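Local coordinates for protein TetR transcriptional regulator (Chloroflexus aurantiacus, PDB 3QBM) that probably binds DNA as a TetR-family regulator of transcription, pairing an N-terminal helix-turn-helix domain with a helical C-terminal domain in a two-subunit assembly, at residues V66-F70 with V127-W131; H79-I85 with I192-R197; Q15-F20 with D32-T37. One frame throughout, in Å; residues are numbered along the deposited sequence. Where two conformers were deposited one is given.

All three contacts join helices. Contact 3 comes first in sequence and joins helix 2-23 to helix 30-37 in the putative DNA-binding domain. Contact 1, about 23 Å away between centres, pairs helix 51-74 with helix 118-144 near the middle of the chain. Contact 2 ties the start of helix 80-92 to the C-terminal part of helix 179-196. Its centre is about 19 Å from that of contact 1 and about 40 Å from that of contact 3, across the chain's centre. The segments of contacts 1 and 2 alternate along the chain, as helices 51-74 and 80-92 both find partners later in sequence. Helix 51-74 leads from the DNA-binding end to the C-terminal bundle.

Contact 1: V66-F70 with V127-W131; sequences VRERF and VIDEW
This is a buried helix-helix contact in the middle of the chain, in which V66 and F70 pack on W131 and R67 forms a salt bridge with E130 at the more exposed side. The two segments run nearly parallel, at 13°. Their axes are 12.1 Å apart at closest approach, so long side chains fill the space between them. W131 is the main one. V66 CG1 meets its indole at the edge, 3.8 Å from W131 CZ2. F70 CZ lies over one face of the indole, near its margin. F70 CE2 is 3.7 Å from W131 NE1, and the two rings are oblique, at 54°. V127 CG1, from the same helix as W131, lies against the opposite face.

In the TetR fold, the helix that follows the helix-turn-helix domain runs into the C-terminal bundle. Segment 66-70 belongs to this connecting helix, and segment 127-131 to a long helix of the bundle. The aromatic cluster continues into helix 80-92: F87 stacks on F70, and both F87 and F91 meet W131 edge-to-face.

The polar side is held by R67. Its chain bends at chi3 (-61°) and turns NE and NH2 together toward E130. The grip is side-on, one nitrogen to each carboxylate oxygen. R67 NE donates to the syn lone pair of E130 OE2 at 2.9 Å. R67 NH2 donates almost straight to E130 OE1 at 2.6 Å. Guanidinium and carboxylate are nearly coplanar, and the two bonds together fix the turn of both groups. E130 was modelled in two conformers, and this pairing is described for one of them. R67 NH1 has a further salt bridge with E64, so its charge is probably shared between two carboxylates.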
loop_
_atom_site.group_PDB
_atom_site.type_symbol
_atom_site.label_atom_id
_atom_site.label_comp_id
_atom_site.label_asym_id
_atom_site.label_seq_id
_atom_site.Cartn_x
_atom_site.Cartn_y
_atom_site.Cartn_z
ATOM N N VAL A 66 -12.114 -10.126 -6.257
ATOM C CA VAL A 66 -10.694 -10.468 -6.153
ATOM C C VAL A 66 -10.511 -12.008 -6.095
ATOM O O VAL A 66 -9.687 -12.553 -6.814
ATOM C CB VAL A 66 -10.070 -9.734 -4.944
ATOM C CG1 VAL A 66 -8.716 -10.282 -4.599
ATOM C CG2 VAL A 66 -9.981 -8.216 -5.233
ATOM N N ARG A 67 -11.324 -12.676 -5.283
ATOM C CA ARG A 67 -11.287 -14.126 -5.095
ATOM C C ARG A 67 -11.508 -14.858 -6.425
ATOM O O ARG A 67 -10.761 -15.784 -6.722
ATOM C CB ARG A 67 -12.335 -14.553 -4.055
ATOM C CG ARG A 67 -12.308 -15.995 -3.604
ATOM C CD ARG A 67 -13.299 -16.256 -2.469
ATOM N NE ARG A 67 -12.972 -15.429 -1.298
ATOM C CZ ARG A 67 -13.729 -14.453 -0.773
ATOM N NH1 ARG A 67 -14.931 -14.153 -1.250
ATOM N NH2 ARG A 67 -13.285 -13.776 0.283
ATOM N N GLU A 68 -12.529 -14.449 -7.195
ATOM C CA GLU A 68 -12.840 -15.042 -8.526
ATOM C C GLU A 68 -11.650 -14.919 -9.500
ATOM O O GLU A 68 -11.331 -15.833 -10.265
ATOM C CB GLU A 68 -14.072 -14.347 -9.169
ATOM C CG GLU A 68 -15.431 -14.662 -8.512
ATOM C CD GLU A 68 -16.632 -13.789 -8.999
ATOM O OE1 GLU A 68 -16.463 -12.780 -9.738
ATOM O OE2 GLU A 68 -17.771 -14.124 -8.598
ATOM N N ARG A 69 -11.045 -13.745 -9.486
ATOM C CA ARG A 69 -9.915 -13.390 -10.320
ATOM C C ARG A 69 -8.672 -14.283 -9.986
ATOM O O ARG A 69 -7.976 -14.796 -10.890
ATOM C CB ARG A 69 -9.670 -11.904 -10.072
ATOM C CG ARG A 69 -8.636 -11.191 -10.875
ATOM C CD ARG A 69 -9.134 -10.659 -12.194
ATOM N NE ARG A 69 -7.971 -10.110 -12.896
ATOM C CZ ARG A 69 -7.764 -8.826 -13.136
ATOM N NH1 ARG A 69 -8.698 -7.934 -12.822
ATOM N NH2 ARG A 69 -6.653 -8.440 -13.760
ATOM N N PHE A 70 -8.387 -14.486 -8.698
ATOM C CA PHE A 70 -7.329 -15.444 -8.331
ATOM C C PHE A 70 -7.701 -16.871 -8.673
ATOM O O PHE A 70 -6.883 -17.649 -9.125
ATOM C CB PHE A 70 -6.950 -15.327 -6.861
ATOM C CG PHE A 70 -6.039 -14.174 -6.596
ATOM C CD1 PHE A 70 -4.683 -14.258 -6.908
ATOM C CD2 PHE A 70 -6.526 -12.979 -6.121
ATOM C CE1 PHE A 70 -3.852 -13.216 -6.709
ATOM C CE2 PHE A 70 -5.677 -11.913 -5.917
ATOM C CZ PHE A 70 -4.348 -12.023 -6.215
ATOM N N VAL A 127 -9.010 -11.540 4.011
ATOM C CA VAL A 127 -8.559 -11.741 2.626
ATOM C C VAL A 127 -7.075 -12.066 2.554
ATOM O O VAL A 127 -6.689 -13.029 1.859
ATOM C CB VAL A 127 -8.918 -10.609 1.651
ATOM C CG1 VAL A 127 -8.221 -10.849 0.256
ATOM C CG2 VAL A 127 -10.460 -10.502 1.520
ATOM N N ILE A 128 -6.252 -11.300 3.268
ATOM C CA ILE A 128 -4.813 -11.556 3.323
ATOM C C ILE A 128 -4.576 -12.981 3.866
ATOM O O ILE A 128 -3.747 -13.698 3.352
ATOM C CB ILE A 128 -4.091 -10.507 4.161
ATOM C CG1 ILE A 128 -4.148 -9.132 3.434
ATOM C CG2 ILE A 128 -2.654 -10.912 4.476
ATOM C CD1 ILE A 128 -3.899 -7.984 4.349
ATOM N N ASP A 129 -5.334 -13.391 4.883
ATOM C CA ASP A 129 -5.207 -14.752 5.416
ATOM C C ASP A 129 -5.613 -15.839 4.426
ATOM O O ASP A 129 -5.040 -16.919 4.444
ATOM C CB ASP A 129 -5.897 -14.892 6.777
ATOM C CG ASP A 129 -5.128 -14.178 7.886
ATOM O OD1 ASP A 129 -3.968 -13.770 7.660
ATOM O OD2 ASP A 129 -5.682 -13.992 8.984
ATOM N N GLU A 130 -6.550 -15.554 3.529
ATOM C CA GLU A 130 -6.898 -16.525 2.469
ATOM C C GLU A 130 -5.709 -16.694 1.531
ATOM O O GLU A 130 -5.358 -17.820 1.165
ATOM C CB GLU A 130 -8.074 -16.086 1.600
ATOM C CG GLU A 130 -9.381 -15.820 2.264
ATOM C CD GLU A 130 -10.409 -15.390 1.233
ATOM O OE1 GLU A 130 -10.892 -14.238 1.300
ATOM O OE2 GLU A 130 -10.690 -16.184 0.305
ATOM N N TRP A 131 -5.110 -15.567 1.099
ATOM C CA TRP A 131 -3.908 -15.618 0.234
ATOM C C TRP A 131 -2.771 -16.409 0.902
ATOM O O TRP A 131 -2.107 -17.223 0.281
ATOM C CB TRP A 131 -3.394 -14.193 -0.111
ATOM C CG TRP A 131 -4.355 -13.366 -0.906
ATOM C CD1 TRP A 131 -5.389 -13.814 -1.697
ATOM C CD2 TRP A 131 -4.316 -11.946 -1.076
ATOM N NE1 TRP A 131 -6.011 -12.757 -2.295
ATOM C CE2 TRP A 131 -5.360 -11.600 -1.952
ATOM C CE3 TRP A 131 -3.488 -10.937 -0.582
ATOM C CZ2 TRP A 131 -5.628 -10.275 -2.318
ATOM C CZ3 TRP A 131 -3.762 -9.620 -0.926
ATOM C CH2 TRP A 131 -4.832 -9.309 -1.801
#

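Contact 2: H79-I85 with I192-R197; sequences HTVDTII and ITQQVR
The N-terminal cap of helix 80-92 meets the C-terminal part of helix 179-196 and the R197 that follows it, within the C-terminal bundle, with H79 and R197 stacked on each other. H79 is the N-cap residue: its ND1 accepts from V81 N at 3.0 Å, close to the ring plane. The R197 guanidinium lies flat on one face of this ring, planes 18° apart and centres 3.7 Å apart. R197 reaches it because its chain is stretched out as far as NE, starting from chi1 -173°. Its NH1 makes a weak, long salt bridge to D82 OD1, 3.5 Å away. Water 1 links the same pair more tightly, donating to D82 OD2 and accepting from R197 NH2. Next to the stack the contact is apolar: V81 CG1 packs on I192 CG2 at 3.8 Å, and I84 CG2 on I192 CD1 at 3.9 Å. A wider pi-type turn at 192-196 lets I192 O accept from both V196 N and R197 N.

Replacing H79 by an alanine would probably leave V81 N without its cap and the guanidinium without the ring it lies on. H79 NE2 also bonds A199 O. With ND1 accepting and NE2 facing a carbonyl, the ring is probably neutral with its proton on NE2, which would suit stacking against a cation.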
loop_
_atom_site.group_PDB
_atom_site.type_symbol
_atom_site.label_atom_id
_atom_site.label_comp_id
_atom_site.label_asym_id
_atom_site.label_seq_id
_atom_site.Cartn_x
_atom_site.Cartn_y
_atom_site.Cartn_z
ATOM N N HIS A 79 2.311 -27.764 -12.064
ATOM C CA HIS A 79 3.427 -27.717 -11.100
ATOM C C HIS A 79 3.121 -26.617 -10.101
ATOM O O HIS A 79 2.587 -25.546 -10.468
ATOM C CB HIS A 79 4.701 -27.398 -11.855
ATOM C CG HIS A 79 5.961 -27.602 -11.092
ATOM N ND1 HIS A 79 6.390 -26.723 -10.127
ATOM C CD2 HIS A 79 6.944 -28.519 -11.233
ATOM C CE1 HIS A 79 7.567 -27.108 -9.678
ATOM N NE2 HIS A 79 7.919 -28.204 -10.324
ATOM N N THR A 80 3.421 -26.883 -8.825
ATOM C CA THR A 80 3.067 -25.967 -7.752
ATOM C C THR A 80 3.797 -24.637 -7.856
ATOM O O THR A 80 3.291 -23.610 -7.420
ATOM C CB THR A 80 3.339 -26.553 -6.335
ATOM O OG1 THR A 80 4.700 -26.979 -6.243
ATOM C CG2 THR A 80 2.343 -27.727 -6.006
ATOM N N VAL A 81 4.998 -24.652 -8.416
ATOM C CA VAL A 81 5.711 -23.412 -8.628
ATOM C C VAL A 81 5.031 -22.568 -9.711
ATOM O O VAL A 81 4.912 -21.335 -9.559
ATOM C CB VAL A 81 7.203 -23.663 -8.856
ATOM C CG1 VAL A 81 7.969 -22.391 -9.338
ATOM C CG2 VAL A 81 7.834 -24.200 -7.530
ATOM N N ASP A 82 4.561 -23.220 -10.771
ATOM C CA ASP A 82 3.802 -22.528 -11.819
ATOM C C ASP A 82 2.599 -21.851 -11.192
ATOM O O ASP A 82 2.274 -20.725 -11.546
ATOM C CB ASP A 82 3.355 -23.478 -12.932
ATOM C CG ASP A 82 4.523 -24.050 -13.739
ATOM O OD1 ASP A 82 5.658 -23.605 -13.589
ATOM O OD2 ASP A 82 4.289 -24.967 -14.521
ATOM N N THR A 83 1.919 -22.543 -10.280
ATOM C CA THR A 83 0.768 -21.989 -9.609
ATOM C C THR A 83 1.123 -20.791 -8.738
ATOM O O THR A 83 0.427 -19.761 -8.744
ATOM C CB THR A 83 0.055 -23.052 -8.727
ATOM O OG1 THR A 83 -0.090 -24.262 -9.478
ATOM C CG2 THR A 83 -1.281 -22.500 -8.284
ATOM N N ILE A 84 2.247 -20.875 -8.035
ATOM C CA ILE A 84 2.659 -19.750 -7.193
ATOM C C ILE A 84 3.030 -18.525 -8.071
ATOM O O ILE A 84 2.665 -17.403 -7.767
ATOM C CB ILE A 84 3.799 -20.120 -6.231
ATOM C CG1 ILE A 84 3.272 -21.091 -5.173
ATOM C CG2 ILE A 84 4.271 -18.877 -5.506
ATOM C CD1 ILE A 84 4.378 -21.876 -4.414
ATOM N N ILE A 85 3.715 -18.765 -9.166
ATOM C CA ILE A 85 4.072 -17.679 -10.087
ATOM C C ILE A 85 2.788 -17.083 -10.757
ATOM O O ILE A 85 2.712 -15.900 -11.020
ATOM C CB ILE A 85 5.136 -18.193 -11.103
ATOM C CG1 ILE A 85 6.442 -18.482 -10.390
ATOM C CG2 ILE A 85 5.335 -17.186 -12.256
ATOM C CD1 ILE A 85 7.564 -18.980 -11.272
ATOM N N ILE A 192 11.856 -17.350 -6.874
ATOM C CA ILE A 192 11.129 -18.615 -6.637
ATOM C C ILE A 192 11.678 -19.738 -7.529
ATOM O O ILE A 192 11.957 -20.855 -7.073
ATOM C CB ILE A 192 9.612 -18.398 -6.792
ATOM C CG1 ILE A 192 9.077 -17.539 -5.660
ATOM C CG2 ILE A 192 8.870 -19.737 -6.816
ATOM C CD1 ILE A 192 7.694 -16.985 -5.977
ATOM N N THR A 193 11.901 -19.455 -8.798
ATOM C CA THR A 193 12.428 -20.485 -9.691
ATOM C C THR A 193 13.853 -20.935 -9.312
ATOM O O THR A 193 14.196 -22.136 -9.389
ATOM C CB THR A 193 12.447 -19.950 -11.124
ATOM O OG1 THR A 193 11.108 -19.639 -11.504
ATOM C CG2 THR A 193 13.046 -20.972 -12.095
ATOM N N GLN A 194 14.665 -19.989 -8.839
ATOM C CA GLN A 194 16.061 -20.264 -8.527
ATOM C C GLN A 194 16.284 -20.853 -7.139
ATOM O O GLN A 194 17.144 -21.711 -6.966
ATOM C CB GLN A 194 16.923 -18.992 -8.680
ATOM C CG GLN A 194 17.055 -18.522 -10.116
ATOM C CD GLN A 194 17.945 -17.304 -10.273
ATOM O OE1 GLN A 194 18.295 -16.634 -9.296
ATOM N NE2 GLN A 194 18.302 -16.995 -11.520
ATOM N N GLN A 195 15.511 -20.393 -6.152
ATOM C CA GLN A 195 15.736 -20.762 -4.759
ATOM C C GLN A 195 14.657 -21.552 -4.030
ATOM O O GLN A 195 14.936 -22.109 -2.998
ATOM C CB GLN A 195 16.036 -19.493 -3.933
ATOM C CG GLN A 195 17.190 -18.656 -4.498
ATOM C CD GLN A 195 17.700 -17.589 -3.538
ATOM O OE1 GLN A 195 17.846 -17.841 -2.339
ATOM N NE2 GLN A 195 18.028 -16.417 -4.065
ATOM N N VAL A 196 13.429 -21.567 -4.538
ATOM C CA VAL A 196 12.329 -22.287 -3.915
ATOM C C VAL A 196 12.054 -23.603 -4.647
ATOM O O VAL A 196 11.849 -24.657 -3.993
ATOM C CB VAL A 196 11.102 -21.398 -3.843
ATOM C CG1 VAL A 196 9.816 -22.180 -3.456
ATOM C CG2 VAL A 196 11.342 -20.247 -2.838
ATOM N N ARG A 197 12.087 -23.563 -5.983
ATOM C CA ARG A 197 11.845 -24.721 -6.811
ATOM C C ARG A 197 12.990 -25.714 -6.656
ATOM O O ARG A 197 14.162 -25.348 -6.756
ATOM C CB ARG A 197 11.752 -24.306 -8.277
ATOM C CG ARG A 197 11.346 -25.389 -9.266
ATOM C CD ARG A 197 11.003 -24.775 -10.611
ATOM N NE ARG A 197 10.516 -25.793 -11.542
ATOM C CZ ARG A 197 9.491 -25.642 -12.390
ATOM N NH1 ARG A 197 8.835 -24.494 -12.477
ATOM N NH2 ARG A 197 9.112 -26.664 -13.145
HETATM O O HOH W 1 6.713 -26.485 -14.731
#

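Contact 3: Q15-F20 with D32-T37; sequences QAAALF and DIMAAT
L19 reaches across to D32, I33 and A36 because its CG stands anti to its carbonyl carbon and chi2, at 164°, carries CD1 outward. That one methyl group touches three residues of the other helix. L19 CD1 rests 3.5 Å from D32 O. It also packs on I33 CG1, and A36 CB is 3.8 Å from the same L19 CD1. T37 has its OG1 on the side facing both its backbone N and C (chi1 60°), which leaves CG2 to meet the other helix. T37 CG2 lies 3.7 Å from Q15 CB, the two side chains running alongside each other and pointing opposite ways. Further in, I33 CD1 approaches F20 CZ at 4.1 Å.

No hydrogen bond joins the two segments; the contact is apolar packing. D32 OD2 accepts from A29 N, near the start of its own helix. The two segments cross at 127°, with Q15 and A36 nearest in backbone. Helix 30-37 is the first helix of the predicted helix-turn-helix, and helix 2-23 packs across it. Helix 51-74 backs both, with L54 touching A16 and I33, while I44 of helix 41-45 closes on I33 to complete the small bundle.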
loop_
_atom_site.group_PDB
_atom_site.type_symbol
_atom_site.label_atom_id
_atom_site.label_comp_id
_atom_site.label_asym_id
_atom_site.label_seq_id
_atom_site.Cartn_x
_atom_site.Cartn_y
_atom_site.Cartn_z
ATOM N N GLN A 15 -21.996 -0.976 -7.350
ATOM C CA GLN A 15 -21.696 0.439 -7.633
ATOM C C GLN A 15 -21.010 1.150 -6.454
ATOM O O GLN A 15 -20.118 1.988 -6.648
ATOM C CB GLN A 15 -22.973 1.185 -7.998
ATOM C CG GLN A 15 -23.682 0.635 -9.251
ATOM C CD GLN A 15 -22.847 0.773 -10.510
ATOM O OE1 GLN A 15 -22.056 1.710 -10.661
ATOM N NE2 GLN A 15 -23.020 -0.174 -11.424
ATOM N N ALA A 16 -21.451 0.842 -5.234
ATOM C CA ALA A 16 -20.829 1.443 -4.037
ATOM C C ALA A 16 -19.357 1.048 -4.002
ATOM O O ALA A 16 -18.487 1.892 -3.783
ATOM C CB ALA A 16 -21.513 0.986 -2.780
ATOM N N ALA A 17 -19.087 -0.231 -4.261
ATOM C CA ALA A 17 -17.706 -0.741 -4.230
ATOM C C ALA A 17 -16.793 0.033 -5.148
ATOM O O ALA A 17 -15.673 0.395 -4.760
ATOM C CB ALA A 17 -17.632 -2.264 -4.564
ATOM N N ALA A 18 -17.254 0.311 -6.360
ATOM C CA ALA A 18 -16.420 1.026 -7.334
ATOM C C ALA A 18 -16.148 2.436 -6.872
ATOM O O ALA A 18 -15.022 2.917 -6.980
ATOM C CB ALA A 18 -17.062 1.022 -8.729
ATOM N N LEU A 19 -17.156 3.115 -6.304
ATOM C CA LEU A 19 -16.930 4.457 -5.822
ATOM C C LEU A 19 -15.977 4.474 -4.611
ATOM O O LEU A 19 -15.114 5.351 -4.502
ATOM C CB LEU A 19 -18.253 5.131 -5.425
ATOM C CG LEU A 19 -19.188 5.494 -6.595
ATOM C CD1 LEU A 19 -20.624 5.799 -6.108
ATOM C CD2 LEU A 19 -18.632 6.686 -7.351
ATOM N N PHE A 20 -16.190 3.551 -3.673
ATOM C CA PHE A 20 -15.373 3.522 -2.457
ATOM C C PHE A 20 -13.910 3.206 -2.816
ATOM O O PHE A 20 -12.986 3.653 -2.150
ATOM C CB PHE A 20 -15.834 2.439 -1.475
ATOM C CG PHE A 20 -17.158 2.677 -0.834
ATOM C CD1 PHE A 20 -17.485 3.893 -0.273
ATOM C CD2 PHE A 20 -18.052 1.620 -0.674
ATOM C CE1 PHE A 20 -18.688 4.073 0.363
ATOM C CE2 PHE A 20 -19.246 1.803 -0.027
ATOM C CZ PHE A 20 -19.571 3.012 0.479
ATOM N N ASP A 32 -23.274 10.463 -4.157
ATOM C CA ASP A 32 -22.482 9.825 -5.247
ATOM C C ASP A 32 -23.041 8.427 -5.524
ATOM O O ASP A 32 -23.200 8.048 -6.659
ATOM C CB ASP A 32 -20.972 9.720 -4.874
ATOM C CG ASP A 32 -20.332 11.090 -4.586
ATOM O OD1 ASP A 32 -20.514 11.987 -5.422
ATOM O OD2 ASP A 32 -19.670 11.289 -3.539
ATOM N N ILE A 33 -23.335 7.663 -4.472
ATOM C CA ILE A 33 -23.926 6.349 -4.619
ATOM C C ILE A 33 -25.290 6.483 -5.322
ATOM O O ILE A 33 -25.596 5.713 -6.199
ATOM C CB ILE A 33 -24.026 5.631 -3.235
ATOM C CG1 ILE A 33 -22.621 5.446 -2.620
ATOM C CG2 ILE A 33 -24.697 4.279 -3.365
ATOM C CD1 ILE A 33 -22.647 5.104 -1.133
HETATM N N MSE A 34 -26.090 7.474 -4.940
HETATM C CA MSE A 34 -27.391 7.765 -5.615
HETATM C C MSE A 34 -27.186 7.958 -7.132
HETATM O O MSE A 34 -27.807 7.265 -7.936
HETATM C CB MSE A 34 -28.076 9.010 -4.995
HETATM C CG MSE A 34 -28.603 8.775 -3.564
HETATM SE SE MSE A 34 -28.970 10.405 -2.608
HETATM C CE MSE A 34 -30.105 11.197 -3.985
ATOM N N ALA A 35 -26.278 8.860 -7.499
ATOM C CA ALA A 35 -25.976 9.136 -8.921
ATOM C C ALA A 35 -25.567 7.887 -9.701
ATOM O O ALA A 35 -26.041 7.679 -10.805
ATOM C CB ALA A 35 -24.869 10.213 -9.042
ATOM N N ALA A 36 -24.702 7.054 -9.125
ATOM C CA ALA A 36 -24.212 5.860 -9.809
ATOM C C ALA A 36 -25.256 4.727 -9.930
ATOM O O ALA A 36 -25.154 3.898 -10.820
ATOM C CB ALA A 36 -22.982 5.332 -9.105
ATOM N N THR A 37 -26.224 4.664 -9.010
ATOM C CA THR A 37 -27.217 3.589 -9.023
ATOM C C THR A 37 -28.518 4.067 -9.649
ATOM O O THR A 37 -29.365 3.251 -10.020
ATOM C CB THR A 37 -27.537 3.102 -7.596
ATOM O OG1 THR A 37 -28.048 4.211 -6.829
ATOM C CG2 THR A 37 -26.273 2.499 -6.912
#